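Local coordinates for protein beta-catenin homolog sys-1 (Caenorhabditis elegans, PDB 3C2G) that binds the TCF transcription factor POP-1 directly and, as a transcriptional coregulator, activates or represses target genes in the Wnt signalling asymmetry pathway, at residues 583-587 with 614-618; 215-219 with 281-285; 409-414 with 470-476. All coordinates share one frame; numbering follows the deposited sequence.

Interaction 1 (583-587 with 614-618)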
ATOM      1  N   ARG A 583     -45.607   6.324  20.208  1.00 39.61           N
ATOM      2  CA  ARG A 583     -44.607   5.345  19.765  1.00 39.83           C
ATOM      3  C   ARG A 583     -44.358   4.251  20.800  1.00 40.18           C
ATOM      4  O   ARG A 583     -43.937   3.142  20.450  1.00 40.21           O
ATOM      5  CB  ARG A 583     -43.291   6.013  19.384  1.00 39.57           C
ATOM      6  CG  ARG A 583     -43.291   6.556  17.997  1.00 39.58           C
ATOM      7  CD  ARG A 583     -41.948   7.101  17.621  1.00 39.74           C
ATOM      8  NE  ARG A 583     -42.134   8.259  16.759  1.00 41.19           N
ATOM      9  CZ  ARG A 583     -41.166   8.922  16.147  1.00 42.33           C
ATOM     10  NH1 ARG A 583     -39.892   8.555  16.275  1.00 44.42           N
ATOM     11  NH2 ARG A 583     -41.484   9.967  15.401  1.00 44.61           N
ATOM     12  N   ALA A 584     -44.642   4.565  22.064  1.00 40.33           N
ATOM     13  CA  ALA A 584     -44.497   3.603  23.149  1.00 40.96           C
ATOM     14  C   ALA A 584     -45.432   2.411  22.984  1.00 40.98           C
ATOM     15  O   ALA A 584     -45.052   1.276  23.264  1.00 42.95           O
ATOM     16  CB  ALA A 584     -44.726   4.285  24.496  1.00 41.12           C
ATOM     17  N   ASP A 585     -46.649   2.665  22.523  1.00 40.15           N
ATOM     18  CA  ASP A 585     -47.619   1.601  22.301  1.00 39.79           C
ATOM     19  C   ASP A 585     -47.355   0.820  21.015  1.00 39.48           C
ATOM     20  O   ASP A 585     -47.726  -0.350  20.892  1.00 39.11           O
ATOM     21  CB  ASP A 585     -49.021   2.192  22.282  1.00 40.04           C
ATOM     22  CG  ASP A 585     -49.322   2.983  23.537  1.00 42.48           C
ATOM     23  OD1 ASP A 585     -50.074   2.454  24.392  1.00 43.88           O
ATOM     24  OD2 ASP A 585     -48.784   4.115  23.674  1.00 42.13           O
ATOM     25  N   ILE A 586     -46.716   1.480  20.060  1.00 39.21           N
ATOM     26  CA  ILE A 586     -46.446   0.887  18.760  1.00 39.11           C
ATOM     27  C   ILE A 586     -45.195   0.013  18.776  1.00 38.69           C
ATOM     28  O   ILE A 586     -45.178  -1.041  18.142  1.00 37.46           O
ATOM     29  CB  ILE A 586     -46.333   1.969  17.686  1.00 39.35           C
ATOM     30  CG1 ILE A 586     -47.625   2.788  17.657  1.00 39.85           C
ATOM     31  CG2 ILE A 586     -46.029   1.356  16.322  1.00 38.71           C
ATOM     32  CD1 ILE A 586     -47.503   4.114  16.923  1.00 41.14           C
ATOM     33  N   TRP A 587     -44.162   0.444  19.506  1.00 38.81           N
ATOM     34  CA  TRP A 587     -42.918  -0.319  19.590  1.00 39.28           C
ATOM     35  C   TRP A 587     -43.155  -1.680  20.213  1.00 41.62           C
ATOM     36  O   TRP A 587     -44.129  -1.886  20.921  1.00 41.63           O
ATOM     37  CB  TRP A 587     -41.847   0.416  20.395  1.00 37.40           C
ATOM     38  CG  TRP A 587     -41.270   1.598  19.709  1.00 34.74           C
ATOM     39  CD1 TRP A 587     -41.369   1.901  18.395  1.00 32.40           C
ATOM     40  CD2 TRP A 587     -40.472   2.624  20.302  1.00 33.02           C
ATOM     41  NE1 TRP A 587     -40.703   3.056  18.128  1.00 32.83           N
ATOM     42  CE2 TRP A 587     -40.135   3.523  19.281  1.00 32.59           C
ATOM     43  CE3 TRP A 587     -40.007   2.868  21.597  1.00 35.27           C
ATOM     44  CZ2 TRP A 587     -39.356   4.665  19.510  1.00 33.40           C
ATOM     45  CZ3 TRP A 587     -39.221   4.007  21.829  1.00 34.96           C
ATOM     46  CH2 TRP A 587     -38.908   4.886  20.789  1.00 33.79           C
ATOM     47  N   SER A 614     -41.599   3.926  32.717  1.00 59.68           N
ATOM     48  CA  SER A 614     -42.883   4.567  33.000  1.00 60.44           C
ATOM     49  C   SER A 614     -43.651   5.029  31.755  1.00 60.50           C
ATOM     50  O   SER A 614     -44.824   5.382  31.847  1.00 60.47           O
ATOM     51  CB  SER A 614     -42.695   5.744  33.963  1.00 60.61           C
ATOM     52  OG  SER A 614     -42.091   6.849  33.308  1.00 61.70           O
ATOM     53  N   ARG A 615     -42.991   5.028  30.601  1.00 60.85           N
ATOM     54  CA  ARG A 615     -43.615   5.475  29.351  1.00 61.10           C
ATOM     55  C   ARG A 615     -44.575   4.439  28.765  1.00 61.66           C
ATOM     56  O   ARG A 615     -45.527   4.792  28.058  1.00 61.88           O
ATOM     57  CB  ARG A 615     -42.556   5.810  28.296  1.00 60.97           C
ATOM     58  CG  ARG A 615     -41.491   6.801  28.726  1.00 59.98           C
ATOM     59  CD  ARG A 615     -41.885   8.226  28.450  1.00 58.21           C
ATOM     60  NE  ARG A 615     -40.767   9.126  28.708  1.00 58.34           N
ATOM     61  CZ  ARG A 615     -40.873  10.447  28.795  1.00 58.60           C
ATOM     62  NH1 ARG A 615     -42.057  11.028  28.647  1.00 59.37           N
ATOM     63  NH2 ARG A 615     -39.796  11.185  29.030  1.00 57.81           N
ATOM     64  N   PHE A 616     -44.327   3.169  29.069  1.00 61.95           N
ATOM     65  CA  PHE A 616     -45.014   2.067  28.403  1.00 62.55           C
ATOM     66  C   PHE A 616     -46.349   1.670  29.030  1.00 64.07           C
ATOM     67  O   PHE A 616     -46.581   1.933  30.208  1.00 63.80           O
ATOM     68  CB  PHE A 616     -44.063   0.869  28.292  1.00 61.62           C
ATOM     69  CG  PHE A 616     -42.938   1.109  27.336  1.00 60.05           C
ATOM     70  CD1 PHE A 616     -43.046   0.706  26.009  1.00 58.38           C
ATOM     71  CD2 PHE A 616     -41.796   1.789  27.745  1.00 57.71           C
ATOM     72  CE1 PHE A 616     -42.026   0.956  25.112  1.00 57.22           C
ATOM     73  CE2 PHE A 616     -40.775   2.043  26.859  1.00 56.94           C
ATOM     74  CZ  PHE A 616     -40.885   1.627  25.537  1.00 58.38           C
ATOM     75  N   PRO A 617     -47.243   1.044  28.238  1.00 66.20           N
ATOM     76  CA  PRO A 617     -48.464   0.501  28.843  1.00 67.79           C
ATOM     77  C   PRO A 617     -48.145  -0.497  29.966  1.00 69.49           C
ATOM     78  O   PRO A 617     -47.026  -1.020  30.042  1.00 69.45           O
ATOM     79  CB  PRO A 617     -49.156  -0.206  27.672  1.00 67.30           C
ATOM     80  CG  PRO A 617     -48.618   0.447  26.463  1.00 66.73           C
ATOM     81  CD  PRO A 617     -47.206   0.815  26.780  1.00 66.02           C
ATOM     82  N   GLU A 618     -49.122  -0.741  30.834  1.00 71.65           N
ATOM     83  CA  GLU A 618     -48.937  -1.655  31.960  1.00 73.78           C
ATOM     84  C   GLU A 618     -48.962  -3.120  31.513  1.00 74.44           C
ATOM     85  O   GLU A 618     -48.345  -3.978  32.156  1.00 74.64           O
ATOM     86  CB  GLU A 618     -49.969  -1.389  33.069  1.00 74.03           C
ATOM     87  CG  GLU A 618     -49.577  -1.960  34.444  1.00 76.38           C
ATOM     88  CD  GLU A 618     -48.093  -1.753  34.776  1.00 78.16           C
ATOM     89  OE1 GLU A 618     -47.658  -0.589  34.926  1.00 78.14           O
ATOM     90  OE2 GLU A 618     -47.363  -2.764  34.878  1.00 78.53           O
TER
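F616 and A584 meet where the backbones come closest, their CA atoms 5.5 Å apart. The methyl group of A584 lies over one face of the F616 ring, displaced toward the rim, with CB 4.2 Å from CD1 of F616. Carbonyl O of A584 approaches the same ring obliquely, 3.4 Å from CD1 of F616. The ring's far end, CZ of F616, arrives near the plane of the W587 indole and meets its edge at CE3 of W587, 4.2 Å away. This reach follows from the first torsion: CG of F616 stands opposite its own carbonyl carbon (chi1 -69°). Beside the ring, P617 crosses D585 at a slant, CG of P617 being 3.2 Å from OD1 of D585. The segments meet by packing, without hydrogen bonds between them. An alanine at P617 would remove the ring atoms that touch D585 and is likely to leave its carboxylate freer to turn and the backbone after F616 less fixed.

In the second shell, W587 N bonds to R583 O at 2.9 Å, and that oxygen also lies over one face of the indole. R615 is anchored by a salt bridge from NE to D574. Both W587 and R615 pack on L577 of helix 563-579, so this long helix underlies the short helix 583-586 and the chain end that follows helix 603-613.

Interaction 2 (215-219 with 281-285); sequences HDQPP and VRSDG
A Schellman motif ends helix 274-282 of the armadillo domain, and the two residues at this terminus, R282 and S283, face the loop 215-219 that leads from helix 202-210 to helix 224-239. D284, with positive phi, is its C-prime residue: G285 N bonds to the carbonyl O of the residue preceding V281, and D284 N to V281 O at 3.2 Å.

R282 carries the polar part of the contact. Its chain runs extended through chi2 and then bends at chi3 (-41°), which turns the guanidinium into the curve of the loop. There NH2 of R282 donates to Q217 O at 2.7 Å. The acceptor lies close to the guanidinium plane, yet the N-H...O angle is only 131° and the nitrogen stands well above the carbonyl plane of Q217, so the bond is short but bent. A second, weak bond runs from NH2 of R282 to H215 O at 3.4 Å. Carbonyl O of D216 lies over one face of the guanidinium, 3.7 Å from NH2 of R282. Three successive backbone carbonyls therefore gather round one nitrogen, and their partial negative charge probably steadies the cation. The D216 carboxylate is too distant to pair with it, OD2 of D216 being 6.8 Å from NH2 of R282.

W210 of helix 202-210 joins the two sides: H215 stacks on its ring, and P219 and R282 touch it. At the other end the contact is van der Waals: OG of S283, bonded to G279 O of its own helix, lies 3.5 Å from CG of P219.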
ATOM      1  N   HIS A 215      16.502  -4.008  16.315  1.00 58.78           N
ATOM      2  CA  HIS A 215      15.476  -3.231  15.611  1.00 58.42           C
ATOM      3  C   HIS A 215      15.254  -1.822  16.172  1.00 59.28           C
ATOM      4  O   HIS A 215      14.529  -1.030  15.570  1.00 59.80           O
ATOM      5  CB  HIS A 215      14.146  -3.994  15.584  1.00 57.24           C
ATOM      6  CG  HIS A 215      14.164  -5.227  14.731  1.00 54.70           C
ATOM      7  ND1 HIS A 215      13.011  -5.832  14.278  1.00 51.30           N
ATOM      8  CD2 HIS A 215      15.191  -5.963  14.241  1.00 52.64           C
ATOM      9  CE1 HIS A 215      13.326  -6.891  13.557  1.00 51.09           C
ATOM     10  NE2 HIS A 215      14.643  -6.994  13.522  1.00 51.47           N
ATOM     11  N   ASP A 216      15.875  -1.513  17.307  1.00 59.92           N
ATOM     12  CA  ASP A 216      15.789  -0.169  17.892  1.00 61.10           C
ATOM     13  C   ASP A 216      17.015   0.688  17.562  1.00 61.08           C
ATOM     14  O   ASP A 216      16.998   1.905  17.755  1.00 61.59           O
ATOM     15  CB  ASP A 216      15.572  -0.243  19.413  1.00 61.83           C
ATOM     16  CG  ASP A 216      16.703  -0.979  20.136  1.00 63.10           C
ATOM     17  OD1 ASP A 216      16.479  -2.138  20.545  1.00 63.58           O
ATOM     18  OD2 ASP A 216      17.813  -0.410  20.281  1.00 63.56           O
ATOM     19  N   GLN A 217      18.079   0.047  17.080  1.00 60.67           N
ATOM     20  CA  GLN A 217      19.274   0.755  16.615  1.00 60.48           C
ATOM     21  C   GLN A 217      19.004   1.438  15.264  1.00 59.56           C
ATOM     22  O   GLN A 217      18.021   1.114  14.592  1.00 58.91           O
ATOM     23  CB  GLN A 217      20.450  -0.216  16.451  1.00 60.94           C
ATOM     24  CG  GLN A 217      20.836  -0.992  17.694  1.00 63.96           C
ATOM     25  CD  GLN A 217      21.828  -0.271  18.580  1.00 66.07           C
ATOM     26  OE1 GLN A 217      21.488   0.701  19.254  1.00 67.40           O
ATOM     27  NE2 GLN A 217      23.061  -0.761  18.600  1.00 67.01           N
ATOM     28  N   PRO A 218      19.878   2.384  14.864  1.00 58.92           N
ATOM     29  CA  PRO A 218      19.812   2.923  13.506  1.00 58.40           C
ATOM     30  C   PRO A 218      20.059   1.800  12.500  1.00 57.56           C
ATOM     31  O   PRO A 218      21.043   1.070  12.643  1.00 57.76           O
ATOM     32  CB  PRO A 218      20.977   3.923  13.466  1.00 58.61           C
ATOM     33  CG  PRO A 218      21.248   4.259  14.893  1.00 59.05           C
ATOM     34  CD  PRO A 218      20.960   3.007  15.650  1.00 58.83           C
ATOM     35  N   PRO A 219      19.164   1.635  11.503  1.00 56.57           N
ATOM     36  CA  PRO A 219      19.389   0.585  10.515  1.00 55.94           C
ATOM     37  C   PRO A 219      20.822   0.634   9.993  1.00 55.39           C
ATOM     38  O   PRO A 219      21.337   1.718   9.710  1.00 55.38           O
ATOM     39  CB  PRO A 219      18.390   0.925   9.414  1.00 55.71           C
ATOM     40  CG  PRO A 219      17.286   1.587  10.133  1.00 56.08           C
ATOM     41  CD  PRO A 219      17.921   2.380  11.232  1.00 56.13           C
ATOM     42  N   VAL A 281      11.923   5.755   8.738  1.00 27.51           N
ATOM     43  CA  VAL A 281      11.696   7.128   9.140  1.00 27.44           C
ATOM     44  C   VAL A 281      12.866   7.701   9.941  1.00 28.88           C
ATOM     45  O   VAL A 281      13.207   8.858   9.763  1.00 30.44           O
ATOM     46  CB  VAL A 281      10.362   7.288   9.875  1.00 28.28           C
ATOM     47  CG1 VAL A 281      10.194   8.723  10.422  1.00 25.48           C
ATOM     48  CG2 VAL A 281       9.197   6.905   8.941  1.00 24.68           C
ATOM     49  N   ARG A 282      13.503   6.907  10.793  1.00 30.15           N
ATOM     50  CA  ARG A 282      14.680   7.382  11.529  1.00 31.68           C
ATOM     51  C   ARG A 282      15.897   7.571  10.612  1.00 32.11           C
ATOM     52  O   ARG A 282      16.838   8.282  10.953  1.00 33.14           O
ATOM     53  CB  ARG A 282      15.013   6.461  12.728  1.00 32.30           C
ATOM     54  CG  ARG A 282      13.829   6.221  13.716  1.00 32.82           C
ATOM     55  CD  ARG A 282      14.151   5.368  14.978  1.00 33.45           C
ATOM     56  NE  ARG A 282      15.012   4.199  14.739  1.00 40.57           N
ATOM     57  CZ  ARG A 282      14.600   2.932  14.582  1.00 43.25           C
ATOM     58  NH1 ARG A 282      13.308   2.604  14.616  1.00 42.17           N
ATOM     59  NH2 ARG A 282      15.500   1.972  14.385  1.00 43.94           N
ATOM     60  N   SER A 283      15.884   6.946   9.440  1.00 32.78           N
ATOM     61  CA  SER A 283      16.976   7.115   8.471  1.00 32.92           C
ATOM     62  C   SER A 283      16.658   8.216   7.451  1.00 32.94           C
ATOM     63  O   SER A 283      17.325   8.335   6.430  1.00 32.88           O
ATOM     64  CB  SER A 283      17.249   5.803   7.760  1.00 33.14           C
ATOM     65  OG  SER A 283      17.194   4.726   8.684  1.00 37.27           O
ATOM     66  N   ASP A 284      15.622   9.004   7.740  1.00 32.57           N
ATOM     67  CA  ASP A 284      15.243  10.178   6.947  1.00 31.49           C
ATOM     68  C   ASP A 284      14.558   9.831   5.625  1.00 30.46           C
ATOM     69  O   ASP A 284      14.581  10.602   4.661  1.00 29.47           O
ATOM     70  CB  ASP A 284      16.428  11.133   6.773  1.00 31.54           C
ATOM     71  CG  ASP A 284      16.640  12.008   8.000  0.50 32.17           C
ATOM     72  OD1 ASP A 284      15.675  12.167   8.783  0.50 32.21           O
ATOM     73  OD2 ASP A 284      17.761  12.527   8.191  0.50 31.31           O
ATOM     74  N   GLY A 285      13.915   8.671   5.621  1.00 29.40           N
ATOM     75  CA  GLY A 285      13.227   8.190   4.450  1.00 29.34           C
ATOM     76  C   GLY A 285      12.176   9.145   3.924  1.00 28.63           C
ATOM     77  O   GLY A 285      12.079   9.360   2.713  1.00 28.13           O
TER

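Interaction 3 (409-414 with 470-476)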
ATOM      1  N   LEU A 409     -10.368  18.226  15.277  1.00 39.19           N
ATOM      2  CA  LEU A 409     -11.451  18.766  16.100  1.00 41.57           C
ATOM      3  C   LEU A 409     -11.356  18.377  17.578  1.00 44.66           C
ATOM      4  O   LEU A 409     -11.918  19.053  18.426  1.00 44.93           O
ATOM      5  CB  LEU A 409     -12.826  18.428  15.512  1.00 40.01           C
ATOM      6  CG  LEU A 409     -13.145  19.026  14.135  1.00 38.51           C
ATOM      7  CD1 LEU A 409     -14.396  18.413  13.496  1.00 33.29           C
ATOM      8  CD2 LEU A 409     -13.252  20.542  14.190  1.00 37.51           C
HETATM    9  N   MSE A 410     -10.621  17.312  17.871  1.00 49.14           N
HETATM   10  CA  MSE A 410     -10.378  16.876  19.245  1.00 54.26           C
HETATM   11  C   MSE A 410      -9.821  17.995  20.119  1.00 55.63           C
HETATM   12  O   MSE A 410     -10.316  18.225  21.228  1.00 56.24           O
HETATM   13  CB  MSE A 410      -9.418  15.688  19.255  1.00 56.28           C
HETATM   14  CG  MSE A 410      -9.818  14.575  18.305  1.00 63.98           C
HETATM   15 SE   MSE A 410     -11.021  13.228  19.073  1.00 82.91          SE
HETATM   16  CE  MSE A 410     -12.392  14.333  19.946  1.00 76.61           C
HETATM   17  N   MSE A 411      -8.807  18.690  19.602  1.00 56.95           N
HETATM   18  CA  MSE A 411      -8.179  19.835  20.269  1.00 59.01           C
HETATM   19  C   MSE A 411      -9.156  20.754  21.001  1.00 56.79           C
HETATM   20  O   MSE A 411      -8.888  21.195  22.106  1.00 56.75           O
HETATM   21  CB  MSE A 411      -7.420  20.687  19.247  1.00 58.48           C
HETATM   22  CG  MSE A 411      -6.200  20.032  18.619  1.00 61.55           C
HETATM   23 SE   MSE A 411      -5.526  21.095  17.103  1.00 66.52          SE
HETATM   24  CE  MSE A 411      -5.189  22.808  18.018  1.00 66.34           C
ATOM     25  N   TRP A 412     -10.290  21.034  20.373  1.00 55.76           N
ATOM     26  CA  TRP A 412     -11.122  22.161  20.763  1.00 54.42           C
ATOM     27  C   TRP A 412     -12.405  21.799  21.479  1.00 56.08           C
ATOM     28  O   TRP A 412     -13.188  22.682  21.826  1.00 56.04           O
ATOM     29  CB  TRP A 412     -11.443  23.004  19.537  1.00 51.28           C
ATOM     30  CG  TRP A 412     -10.231  23.478  18.861  1.00 48.27           C
ATOM     31  CD1 TRP A 412      -9.221  24.197  19.415  1.00 45.38           C
ATOM     32  CD2 TRP A 412      -9.875  23.267  17.493  1.00 47.40           C
ATOM     33  NE1 TRP A 412      -8.258  24.453  18.481  1.00 46.07           N
ATOM     34  CE2 TRP A 412      -8.633  23.896  17.288  1.00 45.81           C
ATOM     35  CE3 TRP A 412     -10.488  22.612  16.417  1.00 45.87           C
ATOM     36  CZ2 TRP A 412      -7.989  23.896  16.052  1.00 46.54           C
ATOM     37  CZ3 TRP A 412      -9.848  22.614  15.190  1.00 46.61           C
ATOM     38  CH2 TRP A 412      -8.609  23.250  15.018  1.00 46.53           C
ATOM     39  N   ILE A 413     -12.625  20.510  21.692  1.00 58.39           N
ATOM     40  CA  ILE A 413     -13.807  20.068  22.405  1.00 61.18           C
ATOM     41  C   ILE A 413     -13.452  19.898  23.881  1.00 63.58           C
ATOM     42  O   ILE A 413     -12.477  19.208  24.207  1.00 63.67           O
ATOM     43  CB  ILE A 413     -14.416  18.798  21.777  1.00 61.02           C
ATOM     44  CG1 ILE A 413     -14.762  19.076  20.309  1.00 60.57           C
ATOM     45  CG2 ILE A 413     -15.676  18.370  22.526  1.00 61.42           C
ATOM     46  CD1 ILE A 413     -14.948  17.855  19.458  1.00 57.67           C
ATOM     47  N   PRO A 414     -14.218  20.567  24.770  1.00 66.13           N
ATOM     48  CA  PRO A 414     -13.999  20.571  26.221  1.00 67.96           C
ATOM     49  C   PRO A 414     -13.834  19.175  26.804  1.00 69.70           C
ATOM     50  O   PRO A 414     -14.781  18.395  26.812  1.00 69.90           O
ATOM     51  CB  PRO A 414     -15.279  21.226  26.772  1.00 67.88           C
ATOM     52  CG  PRO A 414     -16.246  21.271  25.614  1.00 67.22           C
ATOM     53  CD  PRO A 414     -15.379  21.403  24.413  1.00 66.27           C
ATOM     54  N   LEU A 470     -18.477  15.582  16.093  1.00 29.79           N
ATOM     55  CA  LEU A 470     -17.422  16.480  16.553  1.00 29.32           C
ATOM     56  C   LEU A 470     -17.651  17.949  16.189  1.00 29.76           C
ATOM     57  O   LEU A 470     -17.398  18.835  17.006  1.00 29.52           O
ATOM     58  CB  LEU A 470     -16.064  16.016  16.041  1.00 28.48           C
ATOM     59  CG  LEU A 470     -15.624  14.629  16.507  1.00 29.03           C
ATOM     60  CD1 LEU A 470     -14.270  14.253  15.890  1.00 26.05           C
ATOM     61  CD2 LEU A 470     -15.588  14.533  18.032  1.00 24.70           C
ATOM     62  N   LEU A 471     -18.114  18.210  14.968  1.00 30.30           N
ATOM     63  CA  LEU A 471     -18.433  19.575  14.565  1.00 30.98           C
ATOM     64  C   LEU A 471     -19.463  20.203  15.505  1.00 31.75           C
ATOM     65  O   LEU A 471     -19.291  21.333  15.941  1.00 32.30           O
ATOM     66  CB  LEU A 471     -18.929  19.637  13.127  1.00 30.28           C
ATOM     67  CG  LEU A 471     -17.838  19.618  12.061  1.00 32.45           C
ATOM     68  CD1 LEU A 471     -18.446  19.337  10.691  1.00 34.47           C
ATOM     69  CD2 LEU A 471     -17.015  20.907  12.048  1.00 29.69           C
ATOM     70  N   LEU A 472     -20.507  19.452  15.839  1.00 32.24           N
ATOM     71  CA  LEU A 472     -21.600  19.987  16.642  1.00 32.57           C
ATOM     72  C   LEU A 472     -21.223  20.119  18.110  1.00 33.01           C
ATOM     73  O   LEU A 472     -21.906  20.801  18.847  1.00 33.41           O
ATOM     74  CB  LEU A 472     -22.880  19.158  16.489  1.00 31.97           C
ATOM     75  CG  LEU A 472     -23.511  19.017  15.100  1.00 34.14           C
ATOM     76  CD1 LEU A 472     -24.659  18.059  15.189  1.00 37.30           C
ATOM     77  CD2 LEU A 472     -23.981  20.333  14.490  1.00 35.30           C
ATOM     78  N   ARG A 473     -20.135  19.487  18.528  1.00 33.72           N
ATOM     79  CA  ARG A 473     -19.668  19.610  19.906  1.00 34.60           C
ATOM     80  C   ARG A 473     -18.572  20.656  20.028  1.00 35.87           C
ATOM     81  O   ARG A 473     -18.021  20.870  21.104  1.00 37.07           O
ATOM     82  CB  ARG A 473     -19.165  18.271  20.421  1.00 34.57           C
ATOM     83  CG  ARG A 473     -20.268  17.339  20.855  1.00 37.41           C
ATOM     84  CD  ARG A 473     -19.752  15.930  21.035  1.00 42.82           C
ATOM     85  NE  ARG A 473     -18.895  15.811  22.209  1.00 50.65           N
ATOM     86  CZ  ARG A 473     -18.029  14.819  22.415  1.00 54.98           C
ATOM     87  NH1 ARG A 473     -17.895  13.844  21.512  1.00 54.96           N
ATOM     88  NH2 ARG A 473     -17.292  14.806  23.528  1.00 54.54           N
ATOM     89  N   THR A 474     -18.260  21.304  18.912  1.00 37.20           N
ATOM     90  CA  THR A 474     -17.235  22.337  18.859  1.00 37.50           C
ATOM     91  C   THR A 474     -17.893  23.687  19.141  1.00 37.85           C
ATOM     92  O   THR A 474     -18.745  24.130  18.376  1.00 38.29           O
ATOM     93  CB  THR A 474     -16.553  22.336  17.476  1.00 36.88           C
ATOM     94  OG1 THR A 474     -15.864  21.098  17.298  1.00 38.28           O
ATOM     95  CG2 THR A 474     -15.574  23.450  17.356  1.00 35.95           C
ATOM     96  N   PRO A 475     -17.493  24.341  20.240  1.00 38.58           N
ATOM     97  CA  PRO A 475     -18.137  25.544  20.793  1.00 38.65           C
ATOM     98  C   PRO A 475     -18.318  26.693  19.796  1.00 38.59           C
ATOM     99  O   PRO A 475     -19.398  27.273  19.736  1.00 39.11           O
ATOM    100  CB  PRO A 475     -17.180  25.969  21.916  1.00 38.73           C
ATOM    101  CG  PRO A 475     -16.515  24.706  22.331  1.00 39.30           C
ATOM    102  CD  PRO A 475     -16.329  23.930  21.047  1.00 39.16           C
ATOM    103  N   PHE A 476     -17.287  27.013  19.020  1.00 37.83           N
ATOM    104  CA  PHE A 476     -17.375  28.136  18.083  1.00 37.28           C
ATOM    105  C   PHE A 476     -18.117  27.828  16.785  1.00 37.58           C
ATOM    106  O   PHE A 476     -18.318  28.722  15.970  1.00 37.38           O
ATOM    107  CB  PHE A 476     -15.990  28.674  17.746  1.00 36.77           C
ATOM    108  CG  PHE A 476     -15.119  27.691  17.027  1.00 37.18           C
ATOM    109  CD1 PHE A 476     -15.202  27.550  15.645  1.00 35.31           C
ATOM    110  CD2 PHE A 476     -14.207  26.909  17.732  1.00 33.97           C
ATOM    111  CE1 PHE A 476     -14.387  26.633  14.983  1.00 36.41           C
ATOM    112  CE2 PHE A 476     -13.386  26.004  17.068  1.00 33.86           C
ATOM    113  CZ  PHE A 476     -13.475  25.866  15.697  1.00 33.10           C
TER
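Carbonyl O of L470, which CD1 of I413 approaches to 3.6 Å, is gripped by two donors of its own segment. OG1 of T474 donates to L470 O at 2.7 Å, and R473 N reaches L470 O at 3.2 Å from the opposite face of the carbonyl plane. A chi1 of -64° swings OG1 back beside the T474 backbone N, over the helix end where L470 O lies. Two bonds probably satisfy this oxygen, consistent with the aliphatic groups packed against it.

I413 meets L470 at about a right angle, CD1 of I413 lying 3.7 Å from CD2 of L470, while its CG2 branch turns to the backbone O and the guanidinium of R473. M410, a selenomethionine, points away at first, but bends at chi2 and chi3 return CE to 3.7 Å from CD2 of L470. CD1 of L409 touches both CB of L470 and CD2 of L471, each at 3.9 Å. CB of W412 lies near the plane of the F476 ring, 4.3 Å from CE2 of F476. The P414 and P475 rings lie alongside, running opposite ways, CD of P414 4.1 Å from CG of P475.

M410 also packs on an acidic side chain of the bound peptide. The C-terminal ends of helices 388-409 and 457-472, not consecutive in the chain, pack side by side, with helix 425-432 over L409 and W412; such stacking builds the armadillo superhelix.

Overall arrangement
Interactions 2, 3 and 1 follow one another along a chain of helices and loops without strands and never touch: the nearest atoms of interactions 1 and 3 are about 18 Å apart, those of 2 and 3 about 21 Å. Interaction 3 is the partly buried member, with the largest interface (510 Å²) and mostly aliphatic packing. The other two are surface contacts of roughly 200 Å² each, but differ in chemistry: interaction 2 is held by an arginine donating to loop carbonyls, interaction 1 by aromatic, methyl and proline packing near the C-terminus. Each joins different elements, yet every one involves a helix end or the chain just beyond it. Interaction 3 also touches the bound peptide, through M410.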